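Local coordinates for protein her-1 (Caenorhabditis elegans, PDB 1SZH) that is a secreted protein that dictates male development in the nematode, probably by direct cell signalling, and inhibits the function of TRA-2A, at residues A[9-14]-A[57-62]; A[74-79]-A[93-98]; A[107-112]-A[125-130]. The protein carries 2 engineered substitutions. One frame throughout, in Å; residues are numbered along the deposited sequence.

Contact 1. Residues A[9-14]-A[57-62]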
# COMPACT_ATOMS: atom_id res chain seq x y z
N GLU A 9 -20.15 -6.81 6.91
CA GLU A 9 -20.34 -8.01 6.11
C GLU A 9 -19.16 -8.27 5.18
O GLU A 9 -18.62 -9.39 5.12
CB GLU A 9 -21.60 -7.91 5.25
CG GLU A 9 -22.91 -7.85 6.02
CD GLU A 9 -23.08 -6.57 6.82
OE1 GLU A 9 -22.80 -5.48 6.27
OE2 GLU A 9 -23.50 -6.66 8.00
N LEU A 10 -18.76 -7.24 4.44
CA LEU A 10 -17.66 -7.33 3.48
C LEU A 10 -16.31 -7.68 4.16
O LEU A 10 -15.56 -8.55 3.68
CB LEU A 10 -17.55 -6.01 2.73
CG LEU A 10 -16.77 -6.03 1.42
CD1 LEU A 10 -17.37 -7.09 0.49
CD2 LEU A 10 -16.83 -4.65 0.77
N ILE A 11 -16.01 -7.02 5.27
CA ILE A 11 -14.76 -7.29 5.98
C ILE A 11 -14.74 -8.70 6.55
O ILE A 11 -13.72 -9.40 6.49
CB ILE A 11 -14.51 -6.26 7.11
CG1 ILE A 11 -14.13 -4.90 6.48
CG2 ILE A 11 -13.43 -6.75 8.04
CD1 ILE A 11 -14.04 -3.76 7.50
N LYS A 12 -15.86 -9.15 7.11
CA LYS A 12 -15.89 -10.50 7.65
C LYS A 12 -15.74 -11.53 6.53
O LYS A 12 -15.07 -12.54 6.70
CB LYS A 12 -17.21 -10.74 8.42
CG LYS A 12 -17.29 -9.95 9.72
CD LYS A 12 -18.52 -10.33 10.55
CE LYS A 12 -18.40 -11.76 11.04
NZ LYS A 12 -19.43 -12.13 12.06
N ASP A 13 -16.34 -11.25 5.37
CA ASP A 13 -16.24 -12.18 4.24
C ASP A 13 -14.79 -12.26 3.75
O ASP A 13 -14.28 -13.34 3.45
CB ASP A 13 -17.15 -11.74 3.10
CG ASP A 13 -17.18 -12.76 1.96
OD1 ASP A 13 -16.93 -12.35 0.81
OD2 ASP A 13 -17.47 -13.95 2.21
N ALA A 14 -14.13 -11.10 3.66
CA ALA A 14 -12.73 -11.09 3.20
C ALA A 14 -11.84 -11.86 4.19
O ALA A 14 -10.96 -12.61 3.77
CB ALA A 14 -12.23 -9.65 3.06
N ASN A 57 -8.78 -8.14 -3.35
CA ASN A 57 -9.65 -8.74 -4.35
C ASN A 57 -11.07 -8.93 -3.82
O ASN A 57 -12.03 -8.79 -4.58
CB ASN A 57 -9.05 -10.06 -4.86
CG ASN A 57 -7.90 -9.85 -5.85
OD1 ASN A 57 -7.30 -10.82 -6.34
ND2 ASN A 57 -7.58 -8.59 -6.13
N VAL A 58 -11.23 -9.26 -2.53
CA VAL A 58 -12.59 -9.42 -2.00
C VAL A 58 -13.22 -8.07 -1.66
O VAL A 58 -14.33 -7.77 -2.08
CB VAL A 58 -12.61 -10.33 -0.74
CG1 VAL A 58 -14.04 -10.42 -0.20
CG2 VAL A 58 -12.07 -11.69 -1.06
N LEU A 59 -12.50 -7.22 -0.93
CA LEU A 59 -13.04 -5.92 -0.53
C LEU A 59 -13.41 -5.02 -1.69
O LEU A 59 -14.41 -4.31 -1.64
CB LEU A 59 -12.02 -5.16 0.33
CG LEU A 59 -11.66 -5.80 1.68
CD1 LEU A 59 -10.54 -4.98 2.34
CD2 LEU A 59 -12.87 -5.83 2.59
N PHE A 60 -12.61 -5.06 -2.74
CA PHE A 60 -12.82 -4.18 -3.88
C PHE A 60 -13.23 -4.93 -5.15
O PHE A 60 -12.93 -4.51 -6.25
CB PHE A 60 -11.55 -3.37 -4.10
CG PHE A 60 -11.17 -2.50 -2.91
CD1 PHE A 60 -9.95 -2.65 -2.27
CD2 PHE A 60 -12.08 -1.57 -2.40
CE1 PHE A 60 -9.64 -1.90 -1.12
CE2 PHE A 60 -11.78 -0.81 -1.25
CZ PHE A 60 -10.55 -0.97 -0.62
N ALA A 61 -13.95 -6.04 -4.97
CA ALA A 61 -14.39 -6.85 -6.10
C ALA A 61 -15.23 -6.04 -7.09
O ALA A 61 -15.06 -6.17 -8.30
CB ALA A 61 -15.19 -8.04 -5.60
N LYS A 62 -16.13 -5.20 -6.58
CA LYS A 62 -16.98 -4.40 -7.43
C LYS A 62 -16.36 -3.10 -7.92
O LYS A 62 -16.83 -2.52 -8.90
CB LYS A 62 -18.30 -4.10 -6.73
CG LYS A 62 -19.19 -5.32 -6.56
CD LYS A 62 -20.61 -4.94 -6.20
CE LYS A 62 -21.52 -6.15 -6.17
NZ LYS A 62 -22.92 -5.80 -5.76
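Leu10, Ile11 and Ala14 of helix 8-18 pack against Val58 and Leu59 in the last turn of helix 47-59, an apolar helix-helix contact in the N-terminal part of HER-1. Together with helix 24-33 these helices are consistent with the overhand three-helix bundle of this protein. No hydrogen bond crosses the interface; the two segments together bury 279 Å², most of it through aliphatic side chains. The backbones come nearer where the side chain is small: CA of Ala14 lies 5.5 Å from CA of Val58, whereas the CA atoms of Leu10 and Leu59 are 6.3 Å apart. Leu59 does much of the filling. Its CG is anti to the carbonyl carbon (chi1 -64°), and this turn, with an extended second torsion, lets CD2 reach helix 8-18, 3.9 Å from CB of Ala14 and 4.1 Å from CG of Leu10. The same methyl reaches Ile11 CG1 at 4.2 Å, so one branch bears on three residues of a single helical face. Met31 of helix 24-33 touches Ile11, Ala14 and Leu59, so the third helix covers the junction as well. Val58 meets the neighbouring part of helix 8-18 with CG1, which stands 3.8 Å from CB of Ala14. Across this branch, at about a right angle, comes the Asp13 side chain, its OD1 3.6 Å from Val58 CG1. That oxygen is satisfied elsewhere, in a salt bridge to Lys17 further along helix 8-18, and the Lys17 side chain touches Val58 too. The helical backbone breaks off at Phe60, so Leu10 packs at the end of helix 47-59. There the two methyls of Leu10 face carbonyl oxygens: CD1 lies beside Val58 O, and CD2 rests 3.4 Å from Leu59 O.

Contact 2. Residues A[74-79]-A[93-98]. With ACT (acetate ion), chain C.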
# COMPACT_ATOMS: atom_id res chain seq x y z
N VAL A 74 7.11 -0.06 -2.82
CA VAL A 74 8.55 0.20 -2.87
C VAL A 74 8.85 1.62 -3.37
O VAL A 74 9.90 2.19 -3.09
CB VAL A 74 9.27 -0.84 -3.77
CG1 VAL A 74 8.94 -2.27 -3.32
CG2 VAL A 74 8.89 -0.62 -5.20
N CYS A 75 7.90 2.20 -4.09
CA CYS A 75 8.07 3.56 -4.62
C CYS A 75 8.12 4.62 -3.53
O CYS A 75 8.62 5.73 -3.71
CB CYS A 75 6.93 3.87 -5.59
SG CYS A 75 6.82 2.75 -7.00
N CYS A 76 7.58 4.27 -2.37
CA CYS A 76 7.54 5.20 -1.25
C CYS A 76 8.92 5.70 -0.80
O CYS A 76 9.02 6.78 -0.20
CB CYS A 76 6.88 4.51 -0.06
SG CYS A 76 5.14 4.17 -0.23
N SER A 77 9.96 4.92 -1.06
CA SER A 77 11.31 5.28 -0.64
C SER A 77 11.75 6.62 -1.19
O SER A 77 12.62 7.27 -0.61
CB SER A 77 12.30 4.20 -1.08
OG SER A 77 12.01 3.00 -0.38
N VAL A 78 11.14 7.05 -2.29
CA VAL A 78 11.57 8.32 -2.87
C VAL A 78 11.35 9.53 -1.98
O VAL A 78 12.06 10.52 -2.08
CB VAL A 78 10.90 8.60 -4.23
CG1 VAL A 78 9.46 9.06 -4.07
CG2 VAL A 78 11.71 9.64 -4.98
N PHE A 79 10.37 9.46 -1.08
CA PHE A 79 10.09 10.61 -0.24
C PHE A 79 11.17 10.92 0.77
O PHE A 79 11.28 12.06 1.23
CB PHE A 79 8.75 10.43 0.44
CG PHE A 79 7.61 10.44 -0.52
CD1 PHE A 79 6.88 9.27 -0.77
CD2 PHE A 79 7.30 11.61 -1.22
CE1 PHE A 79 5.85 9.27 -1.71
CE2 PHE A 79 6.28 11.62 -2.17
CZ PHE A 79 5.55 10.45 -2.42
N ARG A 93 4.82 7.07 6.27
CA ARG A 93 3.37 7.16 6.17
C ARG A 93 2.98 6.46 4.86
O ARG A 93 2.04 5.67 4.82
CB ARG A 93 2.95 8.64 6.14
CG ARG A 93 1.59 8.98 5.50
CD ARG A 93 0.41 8.86 6.44
NE ARG A 93 0.52 9.63 7.69
CZ ARG A 93 0.03 10.85 7.90
NH1 ARG A 93 -0.62 11.52 6.95
NH2 ARG A 93 0.11 11.38 9.12
N CYS A 94 3.71 6.76 3.78
CA CYS A 94 3.44 6.14 2.48
C CYS A 94 3.58 4.61 2.57
O CYS A 94 2.71 3.88 2.13
CB CYS A 94 4.43 6.72 1.47
SG CYS A 94 4.24 6.20 -0.25
N LYS A 95 4.67 4.14 3.18
CA LYS A 95 4.86 2.69 3.26
C LYS A 95 3.72 2.02 4.02
O LYS A 95 3.25 0.94 3.63
CB LYS A 95 6.20 2.36 3.92
CG LYS A 95 7.40 2.75 3.08
CD LYS A 95 8.71 2.45 3.82
CE LYS A 95 9.92 2.67 2.92
NZ LYS A 95 11.17 2.41 3.70
N ASN A 96 3.26 2.66 5.10
CA ASN A 96 2.16 2.10 5.87
C ASN A 96 0.87 2.10 5.05
O ASN A 96 0.19 1.09 4.97
CB ASN A 96 1.96 2.88 7.18
CG ASN A 96 3.00 2.51 8.23
OD1 ASN A 96 3.45 1.36 8.31
ND2 ASN A 96 3.37 3.49 9.06
N LEU A 97 0.55 3.22 4.42
CA LEU A 97 -0.67 3.29 3.61
C LEU A 97 -0.64 2.28 2.48
O LEU A 97 -1.64 1.59 2.23
CB LEU A 97 -0.83 4.70 3.00
CG LEU A 97 -1.19 5.82 3.97
CD1 LEU A 97 -0.94 7.19 3.31
CD2 LEU A 97 -2.64 5.67 4.37
N MET A 98 0.49 2.19 1.80
CA MET A 98 0.58 1.32 0.62
C MET A 98 0.61 -0.15 0.92
O MET A 98 0.60 -0.97 -0.00
CB MET A 98 1.79 1.73 -0.23
CG MET A 98 1.69 3.17 -0.78
SD MET A 98 0.45 3.35 -2.12
CE MET A 98 1.35 2.62 -3.52
C ACT C . 2.30 9.69 10.91
O ACT C . 1.90 8.75 10.07
OXT ACT C . 3.51 10.05 11.13
CH3 ACT C . 1.32 10.48 11.72
O HOH W 1 13.32 1.97 1.91
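Cys76 carries SG anti to its carbonyl carbon (chi1 -69°), while Cys94 turns SG anti to the backbone N (chi1 -176°), and the two sulfurs meet in a disulfide of 2.2 Å between Cys76 SG and Cys94 SG, with chi3 at -72°. Other groups of segment 93-98 gather round the bond. Met98, bent along its chain, sets CG 3.6 Å from Cys76 SG, and Lys95 CG lies 3.6 Å from Cys76 CB. Cys94 SG also approaches the rim of the Phe79 ring near its plane, 3.8 Å from CE1, as a sulfur-aromatic contact. The disulfide thereby staples a 3-10 segment, residues 74-79, to an alpha helix; an extended 3-10 helix is a distinctive element of the HER-1 fold. Toward the polar side, Lys95 runs extended beyond CG until NZ forms a salt bridge with Glu91 and donates to a water. This water, 2.8 Å from Lys95 NZ and equally far from Ser77 OG, bridges the segments. Away from the interface, Arg93 NE donates at 2.9 Å to acetate O, which lies at the edge of the guanidinium, in its plane; the acetate, probably from the crystallisation liquor, is also hydrogen-bonded to Arg89.

Contact 3. Residues A[107-112]-A[125-130]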
# COMPACT_ATOMS: atom_id res chain seq x y z
N THR A 107 -7.94 7.39 -1.12
CA THR A 107 -7.64 7.78 0.25
C THR A 107 -6.13 7.75 0.49
O THR A 107 -5.58 8.67 1.09
CB THR A 107 -8.36 6.87 1.25
OG1 THR A 107 -9.77 7.03 1.06
CG2 THR A 107 -8.01 7.25 2.69
N ARG A 108 -5.46 6.71 0.02
CA ARG A 108 -4.01 6.63 0.20
C ARG A 108 -3.33 7.78 -0.54
O ARG A 108 -2.48 8.47 0.01
CB ARG A 108 -3.42 5.35 -0.39
CG ARG A 108 -3.95 4.05 0.13
CD ARG A 108 -3.19 2.95 -0.59
NE ARG A 108 -3.71 1.62 -0.21
CZ ARG A 108 -3.13 0.49 -0.58
NH1 ARG A 108 -2.02 0.50 -1.35
NH2 ARG A 108 -3.63 -0.66 -0.16
N LEU A 109 -3.68 7.94 -1.82
CA LEU A 109 -3.01 8.94 -2.63
C LEU A 109 -3.25 10.36 -2.16
O LEU A 109 -2.35 11.20 -2.25
CB LEU A 109 -3.37 8.75 -4.12
CG LEU A 109 -2.89 7.42 -4.72
CD1 LEU A 109 -3.42 7.29 -6.16
CD2 LEU A 109 -1.37 7.34 -4.71
N ASP A 110 -4.44 10.64 -1.65
CA ASP A 110 -4.73 11.98 -1.15
C ASP A 110 -3.80 12.27 0.04
O ASP A 110 -3.26 13.37 0.16
CB ASP A 110 -6.19 12.11 -0.70
CG ASP A 110 -7.16 12.12 -1.87
OD1 ASP A 110 -6.74 12.44 -3.01
OD2 ASP A 110 -8.35 11.82 -1.64
N SER A 111 -3.60 11.28 0.91
CA SER A 111 -2.76 11.47 2.10
C SER A 111 -1.30 11.60 1.71
O SER A 111 -0.59 12.46 2.24
CB SER A 111 -2.97 10.30 3.08
OG SER A 111 -2.11 10.44 4.20
N ILE A 112 -0.85 10.78 0.77
CA ILE A 112 0.53 10.84 0.31
C ILE A 112 0.79 12.17 -0.42
O ILE A 112 1.83 12.80 -0.24
CB ILE A 112 0.82 9.65 -0.63
CG1 ILE A 112 0.75 8.35 0.16
CG2 ILE A 112 2.21 9.81 -1.30
CD1 ILE A 112 0.59 7.10 -0.74
N CYS A 125 7.75 11.77 -8.90
CA CYS A 125 8.64 10.62 -9.06
C CYS A 125 7.95 9.36 -8.53
O CYS A 125 8.04 8.29 -9.11
CB CYS A 125 9.94 10.86 -8.31
SG CYS A 125 11.14 9.56 -8.44
N PHE A 126 7.25 9.50 -7.40
CA PHE A 126 6.52 8.38 -6.82
C PHE A 126 5.51 7.87 -7.86
O PHE A 126 5.37 6.66 -8.08
CB PHE A 126 5.79 8.88 -5.54
CG PHE A 126 4.75 7.91 -4.98
CD1 PHE A 126 5.14 6.77 -4.28
CD2 PHE A 126 3.40 8.16 -5.16
CE1 PHE A 126 4.18 5.87 -3.76
CE2 PHE A 126 2.41 7.27 -4.63
CZ PHE A 126 2.81 6.13 -3.93
N GLU A 127 4.80 8.79 -8.50
CA GLU A 127 3.81 8.39 -9.49
C GLU A 127 4.50 7.76 -10.70
O GLU A 127 3.99 6.79 -11.26
CB GLU A 127 2.96 9.59 -9.89
CG GLU A 127 1.98 10.06 -8.78
CD GLU A 127 0.73 9.19 -8.66
OE1 GLU A 127 0.84 7.99 -8.32
OE2 GLU A 127 -0.38 9.71 -8.90
N LYS A 128 5.64 8.31 -11.09
CA LYS A 128 6.37 7.74 -12.24
C LYS A 128 6.84 6.31 -11.92
O LYS A 128 6.79 5.41 -12.75
CB LYS A 128 7.55 8.65 -12.60
CG LYS A 128 8.39 8.18 -13.80
CD LYS A 128 9.31 9.31 -14.23
CE LYS A 128 9.91 9.07 -15.61
NZ LYS A 128 10.71 10.25 -16.03
N CYS A 129 7.33 6.10 -10.70
CA CYS A 129 7.74 4.78 -10.28
C CYS A 129 6.56 3.81 -10.40
O CYS A 129 6.73 2.69 -10.86
CB CYS A 129 8.23 4.86 -8.82
SG CYS A 129 8.72 3.34 -8.03
N ARG A 130 5.36 4.23 -9.99
CA ARG A 130 4.20 3.36 -10.10
C ARG A 130 3.90 3.03 -11.57
O ARG A 130 3.57 1.89 -11.89
CB ARG A 130 2.97 3.99 -9.45
CG ARG A 130 3.05 4.11 -7.91
CD ARG A 130 1.71 4.64 -7.36
NE ARG A 130 0.65 3.67 -7.61
CZ ARG A 130 -0.59 3.97 -7.96
NH1 ARG A 130 -0.97 5.24 -8.10
NH2 ARG A 130 -1.47 2.99 -8.17
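Phe126 reaches across to Leu109 and Ile112, joining helix 120-134 to helix 105-115 in what is consistent with the antiparallel four-helix bundle of HER-1. The two helix segments run at 146° to each other with axes 12.8 Å apart at closest approach, so long side chains must span the gap, and Cys94 of helix 85-97 packs on both Phe126 and Ile112. The Phe126 ring, swung out by a CG anti to the backbone N (chi1 168°), takes Leu109 CD2 at its edge, in plane, 3.8 Å from CE2. Ile112 covers one face with CG2, offset toward the rim, while its CD1 comes 4.0 Å from Phe126 CZ. Next, Glu127 curls its carboxylate toward Leu109 and offers the syn lone pair of OE1 to Arg130 NH1 at 3.3 Å, a salt bridge lying in the guanidinium plane. The stronger acidic partner of Arg130 is Asp72, salt-bridged at NE. A leucine in its place would probably leave the carboxylates of Glu127 and Asp72 without their shared positive mate and free Glu127 to turn. Besides the charges, Arg130 NH1 also packs on Leu109, 3.7 Å from its CD1.

Contacts 2 and 3 have centres 8 Å apart and belong to one core, whereas contact 1 lies about 24 Å from either, centre to centre, in the other part of the chain. Contact 2 is the more buried and relies on covalent sulfur; contact 3, partly buried, joins its helices by apolar packing, flanked by a salt bridge within segment 125-130. Contact 1, likewise partly buried, is a joint of aliphatic side chains. The Cys75-Cys129 disulfide ties segment 74-79 to segment 125-130, and the Phe79 and Phe126 rings meet with planes at about 40°. Helices 85-97 and 105-115 follow each other in the chain, and Leu97 of segment 93-98 touches Ser111 and Ile112 of segment 107-112.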